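Uncharacterized protein CGL0972 (Corynebacterium glutamicum, PDB 2VQG) probably forms an anion-selective channel of an unusual, alpha-helical porin type that lets small solutes cross the outer envelope of the bacterium. Local coordinates at residues P15-V20 against Q79-V84; G23-G28 against A72-R77; A32-E37 against A49-G54. One frame throughout, in Å; residues are numbered along the deposited sequence.

Overall arrangement
All three contacts are small and join parts of a compact bundle of four helices, 19-31, 41-52, 55-59 and 61-80. Interactions 1 and 2 hold the same two helices together, 19-31 and 61-80, and touch through Cys-81 and Leu-25. Both are surface contacts, though the centre of interaction 2 lies about 5 Å from the chain centre and that of interaction 1 about 12 Å; interaction 1 uses a ring, a methyl, a sulfur and a water, interaction 2 only apolar packing. Interaction 3, its centre about 19 Å from that of interaction 1, sets the loop after helix 19-31 against helix 41-52. Among the residues that touch across the contacts, Val-34 alone is buried, and only here does a direct hydrogen bond, a weak one, join the segments.

Interaction 1: residues P15-V20 against Q79-V84; sequences PQYNWV and QTCGLV
Thr-80 lays its methyl over one face of the Tyr-17 ring, while the sulfur of Cys-81 meets the same ring at its edge. Thr-80 CG2 sits 3.9 Å from the centroid of the Tyr-17 ring and only 13° off its normal, a CH-pi contact almost over the centre. Cys-81 SG lies in the ring plane instead, 3.8 Å from Tyr-17 CD1, in a sulfur-aromatic contact. The Thr-80 torsion sets this division of labour: with CG2 anti to the backbone N, the methyl faces the ring and OG1 turns back along its own helix to bond Asp-76 O. Here the stretch leading into helix 19-31 is fastened to the end of helix 61-80, since Cys-81, whose sulfur meets the ring edge, forms a disulfide with Cys-22 of helix 19-31. Gly-82, with positive phi, closes helix 61-80 in a Schellman motif, and Asn-18 caps the start of helix 19-31, its OD1 accepting a bond from Ala-21 N and a weak one from Val-20 N. A water bridges the polar ends of the first pair, 3.1 Å from Tyr-17 OH and 2.7 Å from Thr-80 OG1. The Tyr-17 hydroxyl also packs against Arg-77 CG, one turn before Cys-81.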
# COMPACT_ATOMS: atom_id res chain seq x y z
N PRO A 15 18.39 -6.19 -0.48
CA PRO A 15 18.43 -4.72 -0.56
C PRO A 15 17.03 -4.15 -0.73
O PRO A 15 16.81 -2.96 -0.48
CB PRO A 15 19.25 -4.46 -1.84
CG PRO A 15 19.98 -5.73 -2.12
CD PRO A 15 19.15 -6.84 -1.57
N GLN A 16 16.09 -5.00 -1.13
CA GLN A 16 14.72 -4.56 -1.28
C GLN A 16 14.11 -4.05 0.03
O GLN A 16 13.11 -3.33 -0.02
CB GLN A 16 13.84 -5.65 -1.91
CG GLN A 16 14.05 -7.07 -1.37
CD GLN A 16 13.28 -8.13 -2.16
OE1 GLN A 16 12.73 -7.86 -3.23
NE2 GLN A 16 13.26 -9.36 -1.64
N TYR A 17 14.68 -4.41 1.18
CA TYR A 17 14.13 -3.87 2.44
C TYR A 17 15.12 -3.04 3.26
O TYR A 17 14.96 -2.91 4.47
CB TYR A 17 13.44 -4.95 3.29
CG TYR A 17 12.20 -5.53 2.61
CD1 TYR A 17 11.05 -4.75 2.44
CD2 TYR A 17 12.19 -6.84 2.13
CE1 TYR A 17 9.90 -5.28 1.81
CE2 TYR A 17 11.04 -7.37 1.50
CZ TYR A 17 9.91 -6.59 1.34
OH TYR A 17 8.77 -7.10 0.72
N ASN A 18 16.13 -2.49 2.61
CA ASN A 18 17.04 -1.58 3.31
C ASN A 18 16.38 -0.20 3.44
O ASN A 18 15.29 0.03 2.91
CB ASN A 18 18.41 -1.50 2.64
CG ASN A 18 18.36 -0.90 1.23
OD1 ASN A 18 17.64 0.05 0.98
ND2 ASN A 18 19.15 -1.46 0.32
N TRP A 19 17.01 0.70 4.19
CA TRP A 19 16.36 1.97 4.53
C TRP A 19 16.15 2.84 3.30
O TRP A 19 15.28 3.69 3.30
CB TRP A 19 17.19 2.72 5.58
CG TRP A 19 18.55 3.23 5.08
CD1 TRP A 19 19.76 2.59 5.15
CD2 TRP A 19 18.80 4.51 4.54
NE1 TRP A 19 20.76 3.41 4.67
CE2 TRP A 19 20.19 4.59 4.27
CE3 TRP A 19 17.98 5.60 4.20
CZ2 TRP A 19 20.78 5.73 3.69
CZ3 TRP A 19 18.56 6.75 3.62
CH2 TRP A 19 19.96 6.80 3.38
N VAL A 20 16.98 2.62 2.28
CA VAL A 20 16.85 3.43 1.03
C VAL A 20 15.61 2.97 0.30
O VAL A 20 14.78 3.79 -0.06
CB VAL A 20 18.10 3.37 0.17
CG1 VAL A 20 17.93 4.14 -1.19
CG2 VAL A 20 19.26 3.98 0.96
N GLN A 79 4.48 -2.48 5.77
CA GLN A 79 4.59 -2.96 7.15
C GLN A 79 5.97 -3.54 7.40
O GLN A 79 6.59 -3.27 8.44
CB GLN A 79 3.50 -3.99 7.47
CG GLN A 79 3.51 -4.40 8.93
CD GLN A 79 2.51 -5.49 9.23
OE1 GLN A 79 1.42 -5.53 8.65
NE2 GLN A 79 2.86 -6.39 10.17
N THR A 80 6.47 -4.32 6.44
CA THR A 80 7.81 -4.89 6.53
C THR A 80 8.84 -3.78 6.67
O THR A 80 9.80 -3.91 7.45
CB THR A 80 8.11 -5.80 5.31
OG1 THR A 80 7.11 -6.83 5.25
CG2 THR A 80 9.47 -6.47 5.48
N CYS A 81 8.61 -2.68 5.96
CA CYS A 81 9.47 -1.49 6.02
C CYS A 81 9.29 -0.65 7.29
O CYS A 81 9.93 0.40 7.42
CB CYS A 81 9.24 -0.60 4.77
SG CYS A 81 10.12 -1.13 3.32
N GLY A 82 8.41 -1.11 8.18
CA GLY A 82 8.10 -0.45 9.46
C GLY A 82 7.28 0.82 9.36
O GLY A 82 7.32 1.66 10.27
N LEU A 83 6.50 0.95 8.27
CA LEU A 83 5.75 2.17 7.97
C LEU A 83 4.32 2.19 8.52
O LEU A 83 3.72 3.26 8.66
CB LEU A 83 5.73 2.39 6.44
CG LEU A 83 7.09 2.35 5.73
CD1 LEU A 83 6.97 2.63 4.22
CD2 LEU A 83 8.09 3.34 6.40
N VAL A 84 3.77 1.02 8.82
CA VAL A 84 2.42 0.87 9.35
C VAL A 84 2.41 -0.23 10.41
O VAL A 84 3.31 -1.07 10.45
CB VAL A 84 1.36 0.55 8.25
CG1 VAL A 84 1.23 1.72 7.26
CG2 VAL A 84 1.68 -0.74 7.51
O HOH W 1 6.50 -7.65 2.70

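Interaction 2: residues G23-G28 against A72-R77; sequences GILEGG and AALADR. With ZN (zinc ion), chain J.
Leu-25 of helix 19-31 packs on Leu-74 and on the backbone of Arg-77, and this apolar contact is all that joins the segments. Its two methyls divide the work: Leu-25 CD1 touches Leu-74 CD1 at 3.8 Å, and Leu-25 CD2 rests against the backbone of Arg-77, 4.0 Å from Arg-77 C. Leu-25 leaves its backbone toward helix 61-80, and CG anti to the backbone N (chi1 174°) carries both methyls on to it. The Leu-74 stem leaves its helix less directly, and it is the terminal methyl that closes the distance; the two leucines come from opposing helices and meet at one methyl each. The backbones stay well apart, the nearest CA atoms, those of Leu-25 and Arg-77, being 8.8 Å from each other. Beyond the pair, Leu-25 also packs on Cys-81 and Leu-74 on Ile-48 of helix 41-52, which brings a third helix to the same apolar patch.

Polar chemistry lies off this patch. No hydrogen bond joins the two segments, and Asp-76 OD1 is bonded by Asn-41 ND2.

Metal binding adds a third kind of interaction. The Glu-26 chain extends from the helix and places OE2 1.9 Å from a zinc ion, while Glu-26 OE1 stays at 3.1 Å from that zinc; the carboxylate therefore binds through one oxygen, and two atoms from outside the segments also bind this zinc. The whole is helix-to-helix leucine packing in an alpha-helical bundle, with a surface zinc site on the flank of helix 19-31.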
# COMPACT_ATOMS: atom_id res chain seq x y z
N GLY A 23 12.66 3.90 2.37
CA GLY A 23 12.45 5.36 2.37
C GLY A 23 11.86 5.87 1.06
O GLY A 23 11.11 6.86 1.05
N ILE A 24 12.24 5.27 -0.06
CA ILE A 24 11.60 5.60 -1.35
C ILE A 24 10.11 5.19 -1.30
O ILE A 24 9.22 5.94 -1.73
CB ILE A 24 12.32 4.87 -2.52
CG1 ILE A 24 13.73 5.45 -2.66
CG2 ILE A 24 11.47 4.96 -3.85
CD1 ILE A 24 14.63 4.66 -3.65
N LEU A 25 9.84 3.99 -0.79
CA LEU A 25 8.47 3.53 -0.63
C LEU A 25 7.69 4.51 0.25
O LEU A 25 6.56 4.91 -0.09
CB LEU A 25 8.45 2.13 -0.01
CG LEU A 25 7.06 1.56 0.34
CD1 LEU A 25 6.23 1.41 -0.93
CD2 LEU A 25 7.19 0.22 1.06
N GLU A 26 8.29 4.92 1.37
CA GLU A 26 7.57 5.80 2.33
C GLU A 26 7.28 7.18 1.70
O GLU A 26 6.15 7.66 1.77
CB GLU A 26 8.35 5.96 3.62
CG GLU A 26 7.62 6.90 4.58
CD GLU A 26 8.20 6.96 5.96
OE1 GLU A 26 9.36 6.55 6.22
OE2 GLU A 26 7.47 7.48 6.82
N GLY A 27 8.30 7.78 1.07
CA GLY A 27 8.12 9.07 0.36
C GLY A 27 7.03 8.94 -0.70
O GLY A 27 6.10 9.78 -0.80
N GLY A 28 7.10 7.88 -1.49
CA GLY A 28 6.13 7.71 -2.59
C GLY A 28 4.70 7.54 -2.08
O GLY A 28 3.78 8.11 -2.67
N ALA A 72 -3.25 -4.64 -1.03
CA ALA A 72 -2.92 -5.46 0.14
C ALA A 72 -1.44 -5.81 0.16
O ALA A 72 -0.79 -5.70 1.21
CB ALA A 72 -3.77 -6.74 0.16
N ALA A 73 -0.92 -6.23 -0.99
CA ALA A 73 0.50 -6.60 -1.11
C ALA A 73 1.42 -5.43 -0.85
O ALA A 73 2.47 -5.59 -0.22
CB ALA A 73 0.78 -7.19 -2.49
N LEU A 74 1.05 -4.25 -1.34
CA LEU A 74 1.87 -3.05 -1.14
C LEU A 74 1.86 -2.62 0.34
O LEU A 74 2.90 -2.22 0.89
CB LEU A 74 1.43 -1.94 -2.11
CG LEU A 74 2.30 -0.70 -2.24
CD1 LEU A 74 3.77 -1.02 -2.47
CD2 LEU A 74 1.73 0.23 -3.36
N ALA A 75 0.71 -2.75 1.00
CA ALA A 75 0.60 -2.38 2.40
C ALA A 75 1.42 -3.35 3.23
O ALA A 75 2.04 -2.93 4.21
CB ALA A 75 -0.85 -2.37 2.85
N ASP A 76 1.43 -4.62 2.83
CA ASP A 76 2.32 -5.62 3.46
C ASP A 76 3.79 -5.21 3.36
O ASP A 76 4.53 -5.33 4.35
CB ASP A 76 2.15 -7.01 2.82
CG ASP A 76 0.88 -7.72 3.27
OD1 ASP A 76 0.20 -7.22 4.20
OD2 ASP A 76 0.58 -8.80 2.71
N ARG A 77 4.22 -4.76 2.18
CA ARG A 77 5.60 -4.31 2.00
C ARG A 77 5.91 -3.09 2.87
O ARG A 77 7.00 -3.01 3.46
CB ARG A 77 5.94 -4.11 0.52
CG ARG A 77 5.67 -5.39 -0.29
CD ARG A 77 6.24 -5.36 -1.71
NE ARG A 77 5.52 -4.47 -2.61
CZ ARG A 77 4.46 -4.81 -3.35
NH1 ARG A 77 3.97 -6.04 -3.31
NH2 ARG A 77 3.91 -3.91 -4.15
ZN ZN J . 8.04 8.01 8.58

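Interaction 3: residues A32-E37 against A49-G54; sequences AGVLEE and AAKGEG. With ZN (zinc ion), chain O; ZN (zinc ion), chain K.
Val-34 and Lys-51 make the close part of this contact, lying alongside each other with their chains running opposite ways, so that Val-34 CG1 lies 3.7 Å from Lys-51 CG. Val-34 is buried; its CG1 is anti to the carbonyl carbon (chi1 -64°) and meets the aliphatic base of the lysine, and the side chain also packs on Leu-29, Leu-44 and Ile-48 between two helices. The outer end is looser. Bends at chi2 and chi4 curl Lys-51 round toward the end of helix 19-31, where NZ gives a weak hydrogen bond of 3.3 Å to Ala-32 O. Further along the loop two carboxylates turn outward to metal. Glu-36 grips a zinc ion with both oxygens, OE1 at 2.2 Å and OE2 at 2.4 Å, and a water and two atoms from outside the segments are further ligands; Glu-37 holds a different zinc through OE2, at 2.2 Å. The loop itself is braced by Gln-39, which bonds Val-34 O and Glu-36 N. Gly-33, at positive phi, ends helix 19-31 in a Schellman motif, and the weak Lys-51 bond links that C-terminus only lightly to the last turn of helix 41-52, the firmer join being the Val-34 packing.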
# COMPACT_ATOMS: atom_id res chain seq x y z
N ALA A 32 1.66 10.18 -2.66
CA ALA A 32 0.44 9.66 -3.26
C ALA A 32 -0.79 9.88 -2.37
O ALA A 32 -1.94 9.62 -2.81
CB ALA A 32 0.60 8.17 -3.56
N GLY A 33 -0.58 10.37 -1.16
CA GLY A 33 -1.67 10.70 -0.23
C GLY A 33 -2.34 9.50 0.43
O GLY A 33 -3.49 9.60 0.84
N VAL A 34 -1.63 8.37 0.52
CA VAL A 34 -2.20 7.14 1.08
C VAL A 34 -1.62 6.75 2.44
O VAL A 34 -2.28 6.10 3.25
CB VAL A 34 -2.13 5.92 0.11
CG1 VAL A 34 -2.98 6.15 -1.15
CG2 VAL A 34 -0.66 5.57 -0.27
N LEU A 35 -0.39 7.17 2.71
CA LEU A 35 0.25 6.84 3.99
C LEU A 35 0.11 7.97 4.99
O LEU A 35 0.38 9.13 4.65
CB LEU A 35 1.74 6.53 3.78
CG LEU A 35 2.59 6.16 5.00
CD1 LEU A 35 2.13 4.86 5.64
CD2 LEU A 35 4.03 6.03 4.53
N GLU A 36 -0.30 7.61 6.21
CA GLU A 36 -0.34 8.52 7.35
C GLU A 36 0.08 7.88 8.69
O GLU A 36 0.44 6.70 8.75
CB GLU A 36 -1.71 9.14 7.49
CG GLU A 36 -2.80 8.18 7.94
CD GLU A 36 -4.17 8.78 7.74
OE1 GLU A 36 -4.30 9.65 6.84
OE2 GLU A 36 -5.12 8.40 8.48
N GLU A 37 -0.02 8.69 9.74
CA GLU A 37 0.49 8.38 11.06
C GLU A 37 -0.43 7.45 11.85
O GLU A 37 -1.66 7.60 11.81
CB GLU A 37 0.68 9.70 11.81
CG GLU A 37 1.57 9.60 13.02
CD GLU A 37 2.94 9.09 12.66
OE1 GLU A 37 3.44 9.46 11.57
OE2 GLU A 37 3.51 8.31 13.46
N ALA A 49 -6.22 1.11 -2.33
CA ALA A 49 -7.32 0.61 -3.18
C ALA A 49 -8.26 1.74 -3.63
O ALA A 49 -8.68 1.79 -4.78
CB ALA A 49 -8.13 -0.50 -2.43
N ALA A 50 -8.60 2.63 -2.70
CA ALA A 50 -9.50 3.73 -3.02
C ALA A 50 -8.90 4.60 -4.14
O ALA A 50 -9.61 4.98 -5.08
CB ALA A 50 -9.77 4.55 -1.81
N LYS A 51 -7.60 4.87 -4.05
CA LYS A 51 -6.94 5.69 -5.07
C LYS A 51 -6.69 4.92 -6.38
O LYS A 51 -6.49 5.54 -7.44
CB LYS A 51 -5.61 6.26 -4.55
CG LYS A 51 -5.74 7.20 -3.35
CD LYS A 51 -6.46 8.46 -3.70
CE LYS A 51 -6.45 9.47 -2.52
NZ LYS A 51 -5.19 10.23 -2.48
N GLY A 52 -6.69 3.59 -6.31
CA GLY A 52 -6.54 2.78 -7.52
C GLY A 52 -7.84 2.58 -8.29
O GLY A 52 -7.83 2.12 -9.44
N GLU A 53 -8.97 2.95 -7.69
CA GLU A 53 -10.28 2.83 -8.35
C GLU A 53 -10.37 3.77 -9.54
O GLU A 53 -9.76 4.84 -9.55
CB GLU A 53 -11.41 3.10 -7.38
CG GLU A 53 -11.64 1.97 -6.40
CD GLU A 53 -12.84 2.25 -5.48
OE1 GLU A 53 -13.94 2.54 -5.99
OE2 GLU A 53 -12.68 2.17 -4.24
N GLY A 54 -11.11 3.35 -10.56
CA GLY A 54 -11.31 4.19 -11.74
C GLY A 54 -12.16 3.43 -12.71
O GLY A 54 -12.79 2.40 -12.35
ZN ZN O . -6.50 9.66 7.02
ZN ZN K . 5.42 7.64 12.50
O HOH W 2 -7.86 9.26 9.01